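Local coordinates for protein transcription factor IWS1 (Saccharomyces cerevisiae, PDB 3NFQ) that regulates RNA polymerase II transcription, may act at both recruitment and post-recruitment steps, and is represented here by its conserved, all-helical central domain, at residues A[19-24]-A[75-80]; A[51-56]-A[96-101]; A[110-115]-A[149-154]; A[30-35]-A[47-52]. One frame throughout, in Å; residues are numbered along the deposited sequence.

Contact 1. Residues A[19-24]-A[75-80]; sequences LRLKDE and NNLLQS
Leu19 opens the contact by laying its branched end against Asn75, the two side chains crossing at about a right angle; Leu19 CD2 comes within 3.8 Å of Asn75 CB. Two residues on, Leu21 adds a purely apolar touch, its CD2 lying 3.9 Å from Leu77 CD2. Lys22, one turn after Leu19, contributes most to the interface. Its CG stands anti to the backbone N (chi1 -179°) and the chain beyond stays extended, so the aliphatic part runs across the gap between the backbones and delivers the ammonium group to the turn ahead of helix 77-85. There NZ donates to the backbone carbonyl Asn75 O at 3.1 Å, with a C=O...N angle of 149° and a tilt of 25° from the carbonyl plane. A water accepts from Lys22 NZ at 3.0 Å and donates to Asn76 OD1, giving the ammonium a second link to the same turn. Nearer the backbone, Leu77 CD1 sits 3.6 Å from Lys22 CA, and Ser80 OG lies 3.3 Å from Lys22 CG. A leucine in place of Lys22 would probably leave Asn75 O without its ammonium donor and break the water link to Asn76. The contact thus docks the long helix 10-42 on the start of helix 77-85. Leu21 and Leu77 also reach helix 51-63, through Lys58, Val62 and Leu63, while Leu77 packs on Ile72 of helix 69-74 and Asn76 touches helix 113-119.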
# COMPACT_ATOMS: atom_id res chain seq x y z
N LEU A 19 -11.91 -0.74 -8.28
CA LEU A 19 -12.19 -2.03 -7.62
C LEU A 19 -11.45 -3.23 -8.25
O LEU A 19 -11.05 -4.15 -7.53
CB LEU A 19 -13.71 -2.25 -7.43
CG LEU A 19 -14.39 -1.28 -6.47
CD1 LEU A 19 -15.93 -1.18 -6.71
CD2 LEU A 19 -14.07 -1.50 -4.97
N ARG A 20 -11.26 -3.19 -9.57
CA ARG A 20 -10.44 -4.15 -10.28
C ARG A 20 -8.94 -4.03 -9.96
O ARG A 20 -8.24 -5.02 -9.92
CB ARG A 20 -10.57 -3.95 -11.79
CG ARG A 20 -11.79 -4.60 -12.38
CD ARG A 20 -11.68 -4.64 -13.91
NE ARG A 20 -13.01 -4.62 -14.52
CZ ARG A 20 -13.58 -5.65 -15.15
NH1 ARG A 20 -12.95 -6.82 -15.27
NH2 ARG A 20 -14.81 -5.52 -15.65
N LEU A 21 -8.46 -2.81 -9.74
CA LEU A 21 -7.08 -2.65 -9.30
C LEU A 21 -6.94 -3.19 -7.88
O LEU A 21 -5.99 -3.88 -7.54
CB LEU A 21 -6.70 -1.17 -9.36
CG LEU A 21 -5.28 -0.85 -8.91
CD1 LEU A 21 -4.26 -1.50 -9.85
CD2 LEU A 21 -5.11 0.67 -8.84
N LYS A 22 -7.93 -2.92 -7.06
CA LYS A 22 -7.94 -3.41 -5.70
C LYS A 22 -7.78 -4.93 -5.71
O LYS A 22 -6.86 -5.48 -5.10
CB LYS A 22 -9.21 -2.93 -5.07
CG LYS A 22 -9.38 -3.32 -3.67
CD LYS A 22 -10.57 -2.56 -3.08
CE LYS A 22 -10.86 -3.03 -1.67
NZ LYS A 22 -12.24 -2.58 -1.34
N ASP A 23 -8.61 -5.61 -6.49
CA ASP A 23 -8.48 -7.07 -6.67
C ASP A 23 -7.16 -7.50 -7.24
O ASP A 23 -6.59 -8.47 -6.79
CB ASP A 23 -9.58 -7.63 -7.62
CG ASP A 23 -11.02 -7.45 -7.08
OD1 ASP A 23 -11.23 -7.35 -5.84
OD2 ASP A 23 -11.97 -7.46 -7.93
N GLU A 24 -6.68 -6.83 -8.29
CA GLU A 24 -5.40 -7.21 -8.82
C GLU A 24 -4.28 -7.08 -7.79
O GLU A 24 -3.33 -7.86 -7.82
CB GLU A 24 -5.00 -6.32 -9.99
CG GLU A 24 -5.90 -6.45 -11.24
CD GLU A 24 -5.59 -7.71 -12.05
OE1 GLU A 24 -4.41 -8.15 -12.02
OE2 GLU A 24 -6.51 -8.27 -12.71
N ASN A 75 -13.55 3.89 -2.51
CA ASN A 75 -13.58 2.43 -2.70
C ASN A 75 -12.58 1.61 -1.87
O ASN A 75 -12.35 0.44 -2.18
CB ASN A 75 -13.42 2.12 -4.17
CG ASN A 75 -14.61 2.63 -4.96
OD1 ASN A 75 -14.55 3.71 -5.56
ND2 ASN A 75 -15.71 1.92 -4.85
N ASN A 76 -11.97 2.24 -0.86
CA ASN A 76 -11.07 1.58 0.07
C ASN A 76 -9.90 0.90 -0.64
O ASN A 76 -9.43 -0.16 -0.23
CB ASN A 76 -11.85 0.54 0.92
CG ASN A 76 -11.16 0.19 2.24
OD1 ASN A 76 -11.51 -0.82 2.87
ND2 ASN A 76 -10.23 1.01 2.67
N LEU A 77 -9.40 1.50 -1.72
CA LEU A 77 -8.19 1.01 -2.31
C LEU A 77 -7.01 1.03 -1.32
O LEU A 77 -6.08 0.23 -1.40
CB LEU A 77 -7.85 1.83 -3.55
CG LEU A 77 -6.68 1.36 -4.41
CD1 LEU A 77 -6.89 -0.03 -5.01
CD2 LEU A 77 -6.37 2.38 -5.55
N LEU A 78 -7.03 1.94 -0.36
CA LEU A 78 -5.95 1.96 0.66
C LEU A 78 -5.81 0.65 1.44
O LEU A 78 -4.79 0.34 1.99
CB LEU A 78 -6.13 3.16 1.56
CG LEU A 78 -5.93 4.54 0.96
CD1 LEU A 78 -6.03 5.66 2.07
CD2 LEU A 78 -4.59 4.55 0.27
N GLN A 79 -6.87 -0.15 1.44
CA GLN A 79 -6.77 -1.47 2.07
C GLN A 79 -5.73 -2.32 1.37
O GLN A 79 -4.97 -3.03 1.99
CB GLN A 79 -8.11 -2.20 2.00
CG GLN A 79 -8.12 -3.35 3.04
CD GLN A 79 -9.43 -4.10 2.99
OE1 GLN A 79 -10.09 -4.29 4.02
NE2 GLN A 79 -9.84 -4.47 1.80
N SER A 80 -5.80 -2.34 0.06
CA SER A 80 -4.81 -3.07 -0.73
C SER A 80 -3.40 -2.48 -0.61
O SER A 80 -2.45 -3.23 -0.62
CB SER A 80 -5.21 -3.09 -2.19
OG SER A 80 -6.41 -3.85 -2.39
O HOH W 1 -13.41 -2.72 1.42

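Contact 2. Residues A[51-56]-A[96-101]; sequences QKVKLL and FEIQKS
Ile98 reaches across to helix 51-63 with its CD1 methyl, which meets the methylene Lys52 CE at 3.8 Å and the branch Val53 CG1 at 4.0 Å. Both partners cross the isoleucine at about a right angle, and CG1 of Ile98, anti to the carbonyl carbon (chi1 -81°), carries that methyl into the gap. One turn further on, Leu56 closes the packed half: its CD2 lies 3.8 Å from Ser101 OG and 4.2 Å from Ile98 CG1. On the looser side, Val53 is largely solvent-facing, and the carboxylate of Glu97 leads away although its CB points toward helix 51-63. The axes of segments 51-56 and 96-101 approach to 10.9 Å and cross at 40°, so side-chain ends bridge the gap between them. Trp84 of helix 77-85 also touches Lys52 and Leu56. Ser101 OG donates to Glu97 O at 2.8 Å, on the face of that carbonyl opposite the one met by Ser101 N. A glycine in place of Ser101 would probably open a gap beside the methyls of Leu56 and cost Glu97 O its second donor. No hydrogen bond joins the two segments: the serine hydroxyl is turned back to its own helix, and the Lys52 ammonium is engaged by Asp32, which implies cohesion through dispersion and burial of carbon.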
# COMPACT_ATOMS: atom_id res chain seq x y z
N GLN A 51 5.06 -10.55 -8.45
CA GLN A 51 3.78 -10.07 -8.94
C GLN A 51 3.52 -8.60 -8.58
O GLN A 51 3.05 -7.83 -9.43
CB GLN A 51 2.60 -10.96 -8.52
CG GLN A 51 2.68 -12.41 -9.06
CD GLN A 51 2.77 -12.42 -10.60
OE1 GLN A 51 3.82 -12.73 -11.12
NE2 GLN A 51 1.70 -12.04 -11.31
N LYS A 52 3.73 -8.24 -7.33
CA LYS A 52 3.60 -6.83 -6.92
C LYS A 52 4.49 -5.89 -7.73
O LYS A 52 4.00 -4.87 -8.22
CB LYS A 52 3.90 -6.67 -5.44
CG LYS A 52 2.95 -7.43 -4.55
CD LYS A 52 3.21 -6.95 -3.09
CE LYS A 52 4.59 -7.30 -2.46
NZ LYS A 52 4.78 -8.83 -2.46
N VAL A 53 5.76 -6.23 -7.90
CA VAL A 53 6.66 -5.32 -8.67
C VAL A 53 6.23 -5.17 -10.08
O VAL A 53 6.39 -4.11 -10.66
CB VAL A 53 8.19 -5.66 -8.60
CG1 VAL A 53 8.68 -5.60 -7.18
CG2 VAL A 53 8.53 -7.02 -9.20
N LYS A 54 5.65 -6.22 -10.67
CA LYS A 54 5.15 -6.06 -12.02
C LYS A 54 3.97 -5.15 -12.09
O LYS A 54 3.76 -4.51 -13.10
CB LYS A 54 4.72 -7.39 -12.62
CG LYS A 54 5.88 -8.31 -12.93
CD LYS A 54 5.32 -9.52 -13.70
CE LYS A 54 6.34 -10.62 -13.78
NZ LYS A 54 5.69 -11.93 -14.16
N LEU A 55 3.11 -5.18 -11.04
CA LEU A 55 1.94 -4.35 -11.00
C LEU A 55 2.25 -2.93 -10.48
O LEU A 55 1.48 -2.03 -10.70
CB LEU A 55 0.86 -5.00 -10.14
CG LEU A 55 -0.55 -4.41 -10.07
CD1 LEU A 55 -1.26 -4.20 -11.47
CD2 LEU A 55 -1.41 -5.32 -9.20
N LEU A 56 3.35 -2.75 -9.78
CA LEU A 56 3.62 -1.46 -9.11
C LEU A 56 3.48 -0.19 -9.99
O LEU A 56 2.87 0.78 -9.58
CB LEU A 56 4.98 -1.54 -8.38
CG LEU A 56 5.43 -0.29 -7.61
CD1 LEU A 56 4.47 -0.01 -6.39
CD2 LEU A 56 6.86 -0.46 -7.18
N PHE A 96 12.42 -2.13 -0.44
CA PHE A 96 12.56 -0.72 -0.34
C PHE A 96 11.81 -0.01 -1.48
O PHE A 96 11.18 1.02 -1.27
CB PHE A 96 14.04 -0.31 -0.43
CG PHE A 96 14.26 1.17 -0.27
CD1 PHE A 96 14.11 1.77 0.97
CD2 PHE A 96 14.54 2.00 -1.36
CE1 PHE A 96 14.32 3.14 1.15
CE2 PHE A 96 14.70 3.39 -1.18
CZ PHE A 96 14.60 3.96 0.09
N GLU A 97 11.94 -0.55 -2.71
CA GLU A 97 11.27 0.08 -3.84
C GLU A 97 9.75 0.15 -3.73
O GLU A 97 9.15 1.16 -4.08
CB GLU A 97 11.62 -0.70 -5.12
CG GLU A 97 13.11 -0.49 -5.50
CD GLU A 97 14.12 -1.22 -4.60
OE1 GLU A 97 13.81 -2.31 -4.03
OE2 GLU A 97 15.27 -0.72 -4.51
N ILE A 98 9.14 -0.90 -3.17
CA ILE A 98 7.70 -0.89 -2.91
C ILE A 98 7.35 0.12 -1.78
O ILE A 98 6.38 0.89 -1.88
CB ILE A 98 7.18 -2.30 -2.60
CG1 ILE A 98 6.96 -3.08 -3.89
CG2 ILE A 98 5.78 -2.21 -1.74
CD1 ILE A 98 6.96 -4.54 -3.67
N GLN A 99 8.15 0.13 -0.71
CA GLN A 99 7.88 1.06 0.39
C GLN A 99 7.97 2.49 -0.10
O GLN A 99 7.07 3.27 0.11
CB GLN A 99 8.88 0.88 1.52
CG GLN A 99 8.91 -0.51 2.20
CD GLN A 99 9.98 -0.60 3.26
OE1 GLN A 99 10.18 0.35 4.02
NE2 GLN A 99 10.67 -1.73 3.35
N LYS A 100 9.06 2.82 -0.78
CA LYS A 100 9.28 4.19 -1.20
C LYS A 100 8.26 4.64 -2.24
O LYS A 100 7.73 5.77 -2.19
CB LYS A 100 10.69 4.31 -1.76
CG LYS A 100 11.01 5.75 -1.94
CD LYS A 100 12.30 5.92 -2.72
CE LYS A 100 12.68 7.40 -2.65
NZ LYS A 100 14.09 7.54 -3.09
N SER A 101 7.94 3.76 -3.19
CA SER A 101 6.95 4.13 -4.21
C SER A 101 5.59 4.34 -3.61
O SER A 101 4.87 5.28 -3.98
CB SER A 101 6.82 3.05 -5.28
OG SER A 101 8.06 2.97 -5.97

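Contact 3. Residues A[110-115]-A[149-154]; sequences PVKTEH and WTRPII
With CG1 anti to the backbone N (chi1 -178°) and CG2 anti to the carbonyl carbon, Val111 sets its CB and both methyls over one face of the indole of Trp149, whose own CG is anti to its carbonyl carbon (chi1 -71°). Val111 CB stands 3.4 Å from the centroid of the five-membered ring and 3° off its normal, a CH-pi contact squarely over the face. Of the two methyls, CG1 lies above the CG-CD2 side, while CG2 lies 3.9 Å from Trp149 CE2. The backbone carbonyl of Val111 also touches the ring, at CD1. This pairing joins the turn before helix 113-119 to the end of helix 136-149 in the TFIIS N-terminal helical bundle, where Leu116 packs on both Val111 and Trp149 and Leu78 of helix 77-85 packs on Val111. Towards solvent, water takes over. One molecule donates to Val111 O at 2.7 Å and accepts from Arg151 NH1, which also bonds to Glu148 O. A second accepts from Lys112 NZ and, at 2.8 Å, from Arg151 NH2; it sits between two like charges whose nitrogens NZ and NH2 are 3.6 Å apart, and probably eases their repulsion. Both waters lie at the edge of the guanidinium, in its plane. A third accepts from Thr113 N at 3.0 Å and donates weakly to Trp149 O.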
# COMPACT_ATOMS: atom_id res chain seq x y z
N PRO A 110 -5.36 12.93 -0.26
CA PRO A 110 -5.99 13.56 0.90
C PRO A 110 -6.57 12.59 1.96
O PRO A 110 -7.78 12.62 2.26
CB PRO A 110 -7.06 14.47 0.28
CG PRO A 110 -7.37 13.82 -1.05
CD PRO A 110 -6.13 13.14 -1.51
N VAL A 111 -5.72 11.76 2.55
CA VAL A 111 -6.17 10.75 3.53
C VAL A 111 -6.69 11.36 4.84
O VAL A 111 -6.08 12.26 5.41
CB VAL A 111 -5.01 9.79 3.81
CG1 VAL A 111 -5.42 8.69 4.79
CG2 VAL A 111 -4.51 9.20 2.49
N LYS A 112 -7.77 10.80 5.37
CA LYS A 112 -8.32 11.23 6.65
C LYS A 112 -8.39 10.05 7.62
O LYS A 112 -8.21 8.90 7.24
CB LYS A 112 -9.74 11.80 6.46
CG LYS A 112 -9.87 12.93 5.45
CD LYS A 112 -8.92 14.08 5.81
CE LYS A 112 -9.09 15.27 4.88
NZ LYS A 112 -8.19 16.33 5.38
N THR A 113 -8.68 10.35 8.88
CA THR A 113 -8.76 9.32 9.88
C THR A 113 -9.72 8.18 9.47
O THR A 113 -9.40 7.02 9.66
CB THR A 113 -9.13 9.93 11.26
OG1 THR A 113 -8.03 10.73 11.74
CG2 THR A 113 -9.40 8.81 12.29
N GLU A 114 -10.86 8.51 8.88
CA GLU A 114 -11.82 7.45 8.53
C GLU A 114 -11.27 6.44 7.52
O GLU A 114 -11.58 5.23 7.59
CB GLU A 114 -13.15 8.01 8.04
CG GLU A 114 -13.06 8.99 6.89
CD GLU A 114 -13.04 10.47 7.34
OE1 GLU A 114 -12.56 10.77 8.49
OE2 GLU A 114 -13.51 11.32 6.52
N HIS A 115 -10.47 6.92 6.57
CA HIS A 115 -9.82 6.02 5.62
C HIS A 115 -8.79 5.15 6.28
O HIS A 115 -8.68 3.98 5.94
CB HIS A 115 -9.18 6.79 4.49
CG HIS A 115 -10.04 7.88 3.95
ND1 HIS A 115 -11.19 7.65 3.22
CD2 HIS A 115 -9.88 9.23 3.99
CE1 HIS A 115 -11.71 8.81 2.86
NE2 HIS A 115 -10.93 9.78 3.30
N TRP A 149 -2.46 13.24 8.59
CA TRP A 149 -3.71 12.64 8.20
C TRP A 149 -4.66 12.69 9.39
O TRP A 149 -5.86 12.78 9.20
CB TRP A 149 -3.50 11.19 7.79
CG TRP A 149 -2.78 11.06 6.48
CD1 TRP A 149 -2.71 11.98 5.50
CD2 TRP A 149 -2.07 9.91 6.01
NE1 TRP A 149 -1.93 11.51 4.45
CE2 TRP A 149 -1.54 10.23 4.74
CE3 TRP A 149 -1.77 8.67 6.57
CZ2 TRP A 149 -0.79 9.29 3.97
CZ3 TRP A 149 -1.03 7.74 5.81
CH2 TRP A 149 -0.52 8.08 4.54
N THR A 150 -4.11 12.65 10.60
CA THR A 150 -4.97 12.67 11.81
C THR A 150 -5.08 14.09 12.45
O THR A 150 -5.48 14.23 13.62
CB THR A 150 -4.44 11.73 12.86
OG1 THR A 150 -3.15 12.18 13.30
CG2 THR A 150 -4.31 10.27 12.29
N ARG A 151 -4.71 15.12 11.69
CA ARG A 151 -4.65 16.50 12.23
C ARG A 151 -6.04 17.03 12.60
O ARG A 151 -7.00 16.75 11.90
CB ARG A 151 -3.97 17.45 11.23
CG ARG A 151 -4.82 17.77 10.00
CD ARG A 151 -3.97 18.43 9.00
NE ARG A 151 -4.65 18.90 7.79
CZ ARG A 151 -4.91 18.13 6.72
NH1 ARG A 151 -4.62 16.84 6.74
NH2 ARG A 151 -5.45 18.66 5.63
N PRO A 152 -6.15 17.75 13.74
CA PRO A 152 -7.39 18.43 14.19
C PRO A 152 -8.23 19.11 13.11
O PRO A 152 -9.44 19.08 13.20
CB PRO A 152 -6.89 19.44 15.19
CG PRO A 152 -5.72 18.74 15.83
CD PRO A 152 -5.07 17.89 14.74
N ILE A 153 -7.63 19.69 12.08
CA ILE A 153 -8.44 20.26 10.96
C ILE A 153 -8.87 21.69 11.30
O ILE A 153 -10.03 22.08 11.04
CB ILE A 153 -9.76 19.44 10.63
CG1 ILE A 153 -9.51 17.93 10.45
CG2 ILE A 153 -10.46 20.01 9.40
CD1 ILE A 153 -10.54 17.03 11.20
N ILE A 154 -7.94 22.46 11.87
CA ILE A 154 -8.22 23.74 12.57
C ILE A 154 -9.72 23.92 12.93
O ILE A 154 -10.34 23.00 13.51
CB ILE A 154 -7.55 25.01 11.87
CG1 ILE A 154 -8.03 25.26 10.44
CG2 ILE A 154 -6.07 24.85 11.84
CD1 ILE A 154 -7.18 26.32 9.68
O HOH W 2 -5.10 14.70 4.87
O HOH W 3 -6.08 16.89 3.53
O HOH W 4 -9.13 13.08 9.97

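Contact 4. Residues A[30-35]-A[47-52]; sequences QLDIDT and LIAMQK
Asp32 turns its carboxylate onto the first turn of helix 51-63, where both oxygens find backbone donors. OD1 takes the amide Gln51 N at 2.8 Å through its syn lone pair, with an N-H...O angle of 155°. OD2 accepts from Lys52 N at 3.0 Å; that bond is straighter, at 167°, but arrives from above the carboxylate plane. The same oxygen uses its anti lone pair for the ammonium Lys52 NZ, also 3.0 Å away, in a salt bridge. Bends at chi3 and chi4 fold the lysine chain back so that its ammonium meets the acid beside its own backbone amide. A water donates to OD2 at 2.7 Å and, weakly, to Ala49 O, which makes OD2 the more heavily loaded oxygen. Around this polar centre the packing is carbon: Ala49 CB lies 3.5 Å from Asp32 CG, Leu31 CB meets Gln51 CG, and Thr35 CG2 rests against the backbone of Ile48 and Ala49, 3.6 Å from Ala49 N. Further along, Arg39 of helix 10-42 donates to Leu47 O. The carboxylate, supplied by the preceding helix 10-42, accepts from the first-turn amides Gln51 N and Lys52 N, N-H groups that no preceding helical turn could satisfy. With two amides, an ammonium and a helix N-terminus beside it, Asp32 is likely to be held in its charged form although it is buried.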
# COMPACT_ATOMS: atom_id res chain seq x y z
N GLN A 30 -1.07 -12.05 -2.62
CA GLN A 30 -1.26 -13.48 -2.28
C GLN A 30 -0.34 -14.36 -3.11
O GLN A 30 0.33 -15.23 -2.59
CB GLN A 30 -2.74 -13.89 -2.49
CG GLN A 30 -3.03 -15.30 -1.87
CD GLN A 30 -2.54 -15.41 -0.40
OE1 GLN A 30 -2.86 -14.57 0.45
NE2 GLN A 30 -1.72 -16.45 -0.10
N LEU A 31 -0.25 -14.12 -4.40
CA LEU A 31 0.73 -14.90 -5.19
C LEU A 31 2.16 -14.79 -4.66
O LEU A 31 2.88 -15.80 -4.55
CB LEU A 31 0.67 -14.57 -6.67
CG LEU A 31 -0.62 -14.93 -7.38
CD1 LEU A 31 -0.65 -14.26 -8.72
CD2 LEU A 31 -0.80 -16.44 -7.53
N ASP A 32 2.59 -13.57 -4.36
CA ASP A 32 3.93 -13.34 -3.82
C ASP A 32 4.13 -14.03 -2.45
O ASP A 32 5.17 -14.60 -2.18
CB ASP A 32 4.21 -11.83 -3.72
CG ASP A 32 4.57 -11.22 -5.08
OD1 ASP A 32 4.62 -12.02 -6.05
OD2 ASP A 32 4.80 -9.98 -5.18
N ILE A 33 3.13 -13.99 -1.58
CA ILE A 33 3.25 -14.72 -0.34
C ILE A 33 3.45 -16.25 -0.62
O ILE A 33 4.28 -16.93 0.04
CB ILE A 33 2.03 -14.45 0.60
CG1 ILE A 33 2.08 -13.04 1.20
CG2 ILE A 33 2.00 -15.46 1.77
CD1 ILE A 33 3.32 -12.79 2.01
N ASP A 34 2.70 -16.80 -1.58
CA ASP A 34 2.84 -18.22 -1.92
C ASP A 34 4.26 -18.48 -2.36
O ASP A 34 4.87 -19.46 -1.93
CB ASP A 34 1.85 -18.66 -3.00
CG ASP A 34 0.39 -18.62 -2.55
OD1 ASP A 34 0.09 -18.50 -1.33
OD2 ASP A 34 -0.48 -18.69 -3.45
N THR A 35 4.79 -17.61 -3.23
CA THR A 35 6.15 -17.79 -3.72
C THR A 35 7.22 -17.72 -2.62
O THR A 35 8.19 -18.55 -2.59
CB THR A 35 6.49 -16.76 -4.78
OG1 THR A 35 5.67 -16.95 -5.92
CG2 THR A 35 7.94 -16.82 -5.19
N LEU A 47 13.60 -18.94 -7.12
CA LEU A 47 12.21 -18.53 -6.94
C LEU A 47 12.15 -17.18 -6.25
O LEU A 47 12.64 -17.03 -5.12
CB LEU A 47 11.45 -19.51 -6.03
CG LEU A 47 11.41 -20.94 -6.60
CD1 LEU A 47 10.84 -21.87 -5.56
CD2 LEU A 47 10.61 -20.97 -7.89
N ILE A 48 11.55 -16.21 -6.92
CA ILE A 48 11.47 -14.88 -6.35
C ILE A 48 10.10 -14.27 -6.65
O ILE A 48 9.61 -14.37 -7.77
CB ILE A 48 12.71 -13.98 -6.77
CG1 ILE A 48 12.87 -12.81 -5.81
CG2 ILE A 48 12.60 -13.52 -8.15
CD1 ILE A 48 14.26 -12.25 -5.76
N ALA A 49 9.52 -13.61 -5.65
CA ALA A 49 8.20 -12.99 -5.80
C ALA A 49 8.26 -11.75 -6.73
O ALA A 49 9.08 -10.84 -6.58
CB ALA A 49 7.65 -12.68 -4.40
N MSE A 50 7.48 -11.77 -7.78
CA MSE A 50 7.51 -10.66 -8.71
C MSE A 50 6.17 -10.05 -9.01
O MSE A 50 6.13 -9.09 -9.75
CB MSE A 50 8.12 -11.10 -10.06
CG MSE A 50 9.49 -11.70 -9.91
SE MSE A 50 10.23 -11.99 -11.76
CE MSE A 50 8.81 -13.33 -12.52
N GLN A 51 5.06 -10.55 -8.45
CA GLN A 51 3.78 -10.07 -8.94
C GLN A 51 3.52 -8.60 -8.58
O GLN A 51 3.05 -7.83 -9.43
CB GLN A 51 2.60 -10.96 -8.52
CG GLN A 51 2.68 -12.41 -9.06
CD GLN A 51 2.77 -12.42 -10.60
OE1 GLN A 51 3.82 -12.73 -11.12
NE2 GLN A 51 1.70 -12.04 -11.31
N LYS A 52 3.73 -8.24 -7.33
CA LYS A 52 3.60 -6.83 -6.92
C LYS A 52 4.49 -5.89 -7.73
O LYS A 52 4.00 -4.87 -8.22
CB LYS A 52 3.90 -6.67 -5.44
CG LYS A 52 2.95 -7.43 -4.55
CD LYS A 52 3.21 -6.95 -3.09
CE LYS A 52 4.59 -7.30 -2.46
NZ LYS A 52 4.78 -8.83 -2.46
O HOH W 5 6.88 -8.46 -6.09

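Helix 10-42 carries two of the four contacts, contact 1 and contact 4, whose centres are 18 Å apart and whose nearest atoms are about 7 Å apart. Contacts 2 and 4 share Gln51 and Lys52: the start of helix 51-63 faces helix 10-42 in one and helix 96-107 in the other, with centres 12 Å apart. Contact 1 touches contact 2 where Glu24 O meets Leu55 CD2 at 3.5 Å, and it touches contact 3 where Leu78 CD1 meets Val111 CG2 at 3.9 Å. Contacts 3 and 4 lie on opposite sides of the chain's centre, about 33 Å between centres and about 17 Å between nearest atoms.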